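Local coordinates for protein paenibacillus xanthan lyase (Paenibacillus, PDB 6F2P) that catalyses the eliminative cleavage of the polysaccharide xanthan, probably at the terminal mannosyl bond of its side chains, at residues L140-L145 with L184-A189; I500-T503 with A507-T510. All blocks are in the same frame, centred on the assembly; numbering follows the deposited sequence.

Near the N terminus, within the α-helical domain, contact 1 (140-145 with 184-189) closes a loop of 38 residues, mostly helical, and brings together the ends of helices 123-141 and 168-184. The chain runs on through further helices into the super-sandwich domain, where contact 2 (500-503 with 507-510) closes a far shorter loop of three residues and joins strands 493-501 and 508-516 of two different sheets. The contacts are in series: contact 1 is complete before contact 2 begins, and they neither nest nor cross. Each joins parts of a single domain, and the two are far apart, with centres about 64 Å and nearest atoms about 52 Å from each other.

Contact 1 (L140-L145 with L184-A189); sequences LMYTEL and LNKDSA
Tyr142 reaches across to the helix end at Leu184, and the two residues make most of this interface. A chi1 of -158° turns the Tyr142 ring away from its own backbone N and out toward 184-186. Following that ring outward from CB, CD1 is the first atom to meet the partner, packing on the methyl CD2 of Leu184 at 4.2 Å. One step further, CE1 lies 3.4 Å from Leu184 O, which sits at the ring edge near its plane, and CZ is 3.7 Å from the same oxygen. At the tip, Tyr142 OH donates to Leu184 O at 3.1 Å; the C=O...O angle of 156° and an approach in the carbonyl plane support a well-directed bond. The same hydroxyl has Lys186 CE as a neighbour at 3.8 Å. The extended lysine chain crosses the tyrosine at a slant, and its NZ, one bond beyond CE, forms a salt bridge with Asp7 of helix 4-18, while Arg10 of that helix makes a cation-pi contact with Tyr142. A phenylalanine in place of Tyr142 could keep the apolar packing but would probably leave Leu184 O without this side-chain donor. Lys186, at positive phi (52°), is the C-prime residue of a Schellman motif: Lys186 N bonds to Ile183 O, and Asp187 N to Gly182 O. Helix 168-184 thus ends in a Schellman motif with a tyrosine donor on a carbonyl of its last turn, a packing of neighbouring helix ends within the α/α-toroid expected of polysaccharide lyase family 8.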
loop_
_atom_site.group_PDB
_atom_site.type_symbol
_atom_site.label_atom_id
_atom_site.label_comp_id
_atom_site.label_asym_id
_atom_site.label_seq_id
_atom_site.Cartn_x
_atom_site.Cartn_y
_atom_site.Cartn_z
ATOM N N LEU A 140 27.818 36.150 -0.305
ATOM C CA LEU A 140 27.438 37.506 -0.666
ATOM C C LEU A 140 28.589 38.498 -0.501
ATOM O O LEU A 140 28.763 39.397 -1.318
ATOM C CB LEU A 140 26.254 37.960 0.189
ATOM C CG LEU A 140 24.969 37.145 0.069
ATOM C CD1 LEU A 140 23.949 37.613 1.085
ATOM C CD2 LEU A 140 24.402 37.239 -1.345
ATOM N N MET A 141 29.370 38.327 0.561
ATOM C CA MET A 141 30.321 39.343 0.988
ATOM C C MET A 141 31.751 39.058 0.522
ATOM O O MET A 141 32.686 39.799 0.857
ATOM C CB MET A 141 30.295 39.444 2.511
ATOM C CG MET A 141 28.941 39.807 3.096
ATOM S SD MET A 141 28.449 41.500 2.724
ATOM C CE MET A 141 29.824 42.393 3.461
ATOM N N TYR A 142 31.903 37.990 -0.253
ATOM C CA TYR A 142 33.202 37.462 -0.668
ATOM C C TYR A 142 34.226 38.509 -1.129
ATOM O O TYR A 142 35.347 38.572 -0.618
ATOM C CB TYR A 142 32.984 36.436 -1.778
ATOM C CG TYR A 142 34.114 35.454 -1.939
ATOM C CD1 TYR A 142 34.208 34.341 -1.119
ATOM C CD2 TYR A 142 35.079 35.629 -2.922
ATOM C CE1 TYR A 142 35.242 33.426 -1.265
ATOM C CE2 TYR A 142 36.119 34.719 -3.078
ATOM C CZ TYR A 142 36.196 33.622 -2.245
ATOM O OH TYR A 142 37.224 32.714 -2.395
ATOM N N THR A 143 33.829 39.323 -2.099
ATOM C CA THR A 143 34.712 40.330 -2.673
ATOM C C THR A 143 35.084 41.450 -1.691
ATOM O O THR A 143 36.011 42.229 -1.945
ATOM C CB THR A 143 34.065 40.960 -3.907
ATOM O OG1 THR A 143 32.819 41.555 -3.530
ATOM C CG2 THR A 143 33.806 39.906 -4.956
ATOM N N GLU A 144 34.360 41.532 -0.579
ATOM C CA GLU A 144 34.612 42.560 0.416
ATOM C C GLU A 144 35.435 42.015 1.566
ATOM O O GLU A 144 35.687 42.720 2.542
ATOM C CB GLU A 144 33.291 43.106 0.953
ATOM C CG GLU A 144 32.355 43.604 -0.133
ATOM C CD GLU A 144 32.813 44.915 -0.731
ATOM O OE1 GLU A 144 33.651 45.606 -0.105
ATOM O OE2 GLU A 144 32.331 45.258 -1.831
ATOM N N LEU A 145 35.845 40.754 1.453
ATOM C CA LEU A 145 36.566 40.081 2.529
ATOM C C LEU A 145 38.031 39.852 2.180
ATOM O O LEU A 145 38.383 39.740 1.016
ATOM C CB LEU A 145 35.901 38.741 2.836
ATOM C CG LEU A 145 34.454 38.792 3.331
ATOM C CD1 LEU A 145 33.882 37.385 3.395
ATOM C CD2 LEU A 145 34.380 39.441 4.699
ATOM N N LEU A 184 33.480 27.995 -1.692
ATOM C CA LEU A 184 33.972 29.243 -1.139
ATOM C C LEU A 184 35.457 29.163 -0.805
ATOM O O LEU A 184 36.190 30.141 -0.981
ATOM C CB LEU A 184 33.177 29.625 0.110
ATOM C CG LEU A 184 31.701 29.929 -0.120
ATOM C CD1 LEU A 184 31.036 30.253 1.199
ATOM C CD2 LEU A 184 31.521 31.061 -1.122
ATOM N N ASN A 185 35.898 27.997 -0.329
ATOM C CA ASN A 185 37.289 27.824 0.073
ATOM C C ASN A 185 38.172 27.278 -1.046
ATOM O O ASN A 185 39.345 26.963 -0.828
ATOM C CB ASN A 185 37.396 26.914 1.291
ATOM C CG ASN A 185 38.722 27.062 2.003
ATOM O OD1 ASN A 185 39.256 28.165 2.096
ATOM N ND2 ASN A 185 39.276 25.949 2.479
ATOM N N LYS A 186 37.596 27.169 -2.241
ATOM C CA LYS A 186 38.315 26.684 -3.423
ATOM C C LYS A 186 39.022 25.346 -3.169
ATOM O O LYS A 186 40.213 25.190 -3.423
ATOM C CB LYS A 186 39.273 27.765 -3.947
ATOM C CG LYS A 186 38.541 29.059 -4.285
ATOM C CD LYS A 186 39.287 29.980 -5.241
ATOM C CE LYS A 186 38.378 31.139 -5.649
ATOM N NZ LYS A 186 38.896 32.015 -6.739
ATOM N N ASP A 187 38.257 24.386 -2.664
ATOM C CA ASP A 187 38.779 23.102 -2.229
ATOM C C ASP A 187 38.035 21.990 -2.989
ATOM O O ASP A 187 37.009 21.486 -2.522
ATOM C CB ASP A 187 38.541 22.984 -0.725
ATOM C CG ASP A 187 39.146 21.731 -0.119
ATOM O OD1 ASP A 187 39.553 20.818 -0.876
ATOM O OD2 ASP A 187 39.194 21.651 1.133
ATOM N N SER A 188 38.543 21.617 -4.163
ATOM C CA SER A 188 37.892 20.602 -5.010
ATOM C C SER A 188 37.519 19.321 -4.266
ATOM O O SER A 188 36.406 18.815 -4.412
ATOM C CB SER A 188 38.763 20.252 -6.221
ATOM O OG SER A 188 40.040 19.791 -5.815
ATOM N N ALA A 189 38.442 18.805 -3.462
ATOM C CA ALA A 189 38.180 17.596 -2.691
ATOM C C ALA A 189 36.952 17.761 -1.793
ATOM O O ALA A 189 36.122 16.854 -1.673
ATOM C CB ALA A 189 39.399 17.223 -1.866
#

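Contact 2 (I500-T503 with A507-T510); sequences IAST and ATET
Around Ser502 and Thr508 the backbones run in nearly opposite directions, 152° apart for CA 500 to 502 against CA 508 to 510, and the closest CA pair, Ser502 CA to Thr508 CA, is still 7.9 Å apart, so side chains rather than backbones meet. Thr508 meets both Ile500 and Ser502, one with each branch. With OG1 anti to the carbonyl carbon (chi1 -58°), its CG2 falls opposite the backbone N and touches Ile500 CG2 at 4.2 Å as the two side chains pass one another in opposite senses. The other branch, OG1, lies 4.1 Å from Ser502 CB. Both hydroxyls have partners in the turn, Thr508 OG1 bonding weakly to Ile506 O and Ser502 OG bonding to Asp504. Further along, Ile500 CD1 comes to 4.5 Å from Thr510 OG1, a polar atom satisfied by Thr439 OG1 and His606 NE2. Strand 493-501 pairs with 481-488 and 613-621, whereas 508-516 pairs with 439-441, whose Leu441 packs on both Ser502 and Thr508, and with 595-607. Two consecutive strands in separate sheets, facing each other through side chains across a short turn, form a β-arch of the super-sandwich domain.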
loop_
_atom_site.group_PDB
_atom_site.type_symbol
_atom_site.label_atom_id
_atom_site.label_comp_id
_atom_site.label_asym_id
_atom_site.label_seq_id
_atom_site.Cartn_x
_atom_site.Cartn_y
_atom_site.Cartn_z
ATOM N N ILE A 500 -18.835 -2.098 12.687
ATOM C CA ILE A 500 -18.498 -1.076 13.665
ATOM C C ILE A 500 -18.858 -1.551 15.061
ATOM O O ILE A 500 -20.033 -1.657 15.396
ATOM C CB ILE A 500 -19.222 0.251 13.386
ATOM C CG1 ILE A 500 -18.960 0.713 11.953
ATOM C CG2 ILE A 500 -18.757 1.313 14.370
ATOM C CD1 ILE A 500 -19.745 1.936 11.551
ATOM N N ALA A 501 -17.837 -1.835 15.864
ATOM C CA ALA A 501 -18.023 -2.427 17.182
ATOM C C ALA A 501 -17.125 -1.792 18.259
ATOM O O ALA A 501 -15.948 -1.496 18.028
ATOM C CB ALA A 501 -17.792 -3.930 17.113
ATOM N N SER A 502 -17.692 -1.595 19.442
ATOM C CA SER A 502 -16.956 -0.994 20.539
ATOM C C SER A 502 -17.519 -1.441 21.881
ATOM O O SER A 502 -18.713 -1.712 22.003
ATOM C CB SER A 502 -17.002 0.533 20.433
ATOM O OG SER A 502 -16.581 1.131 21.642
ATOM N N THR A 503 -16.652 -1.520 22.883
ATOM C CA THR A 503 -17.087 -1.754 24.252
ATOM C C THR A 503 -16.540 -0.665 25.164
ATOM O O THR A 503 -16.322 -0.897 26.350
ATOM C CB THR A 503 -16.621 -3.119 24.773
ATOM O OG1 THR A 503 -15.234 -3.303 24.462
ATOM C CG2 THR A 503 -17.430 -4.234 24.139
ATOM N N ALA A 507 -20.439 6.995 23.006
ATOM C CA ALA A 507 -21.126 7.159 21.729
ATOM C C ALA A 507 -20.129 7.189 20.568
ATOM O O ALA A 507 -19.152 7.942 20.586
ATOM C CB ALA A 507 -21.955 8.424 21.739
ATOM N N THR A 508 -20.384 6.362 19.564
ATOM C CA THR A 508 -19.475 6.217 18.441
ATOM C C THR A 508 -19.989 7.006 17.232
ATOM O O THR A 508 -21.182 6.997 16.930
ATOM C CB THR A 508 -19.277 4.728 18.113
ATOM O OG1 THR A 508 -18.780 4.061 19.282
ATOM C CG2 THR A 508 -18.287 4.533 16.968
ATOM N N GLU A 509 -19.090 7.708 16.551
ATOM C CA GLU A 509 -19.498 8.603 15.473
ATOM C C GLU A 509 -18.716 8.369 14.186
ATOM O O GLU A 509 -17.551 7.965 14.212
ATOM C CB GLU A 509 -19.320 10.062 15.898
ATOM C CG GLU A 509 -20.093 10.460 17.137
ATOM C CD GLU A 509 -19.852 11.901 17.546
ATOM O OE1 GLU A 509 -20.715 12.468 18.256
ATOM O OE2 GLU A 509 -18.808 12.468 17.162
ATOM N N THR A 510 -19.368 8.628 13.058
ATOM C CA THR A 510 -18.688 8.645 11.768
ATOM C C THR A 510 -18.937 9.992 11.109
ATOM O O THR A 510 -20.089 10.380 10.902
ATOM C CB THR A 510 -19.182 7.522 10.848
ATOM O OG1 THR A 510 -18.634 6.271 11.295
ATOM C CG2 THR A 510 -18.759 7.784 9.394
#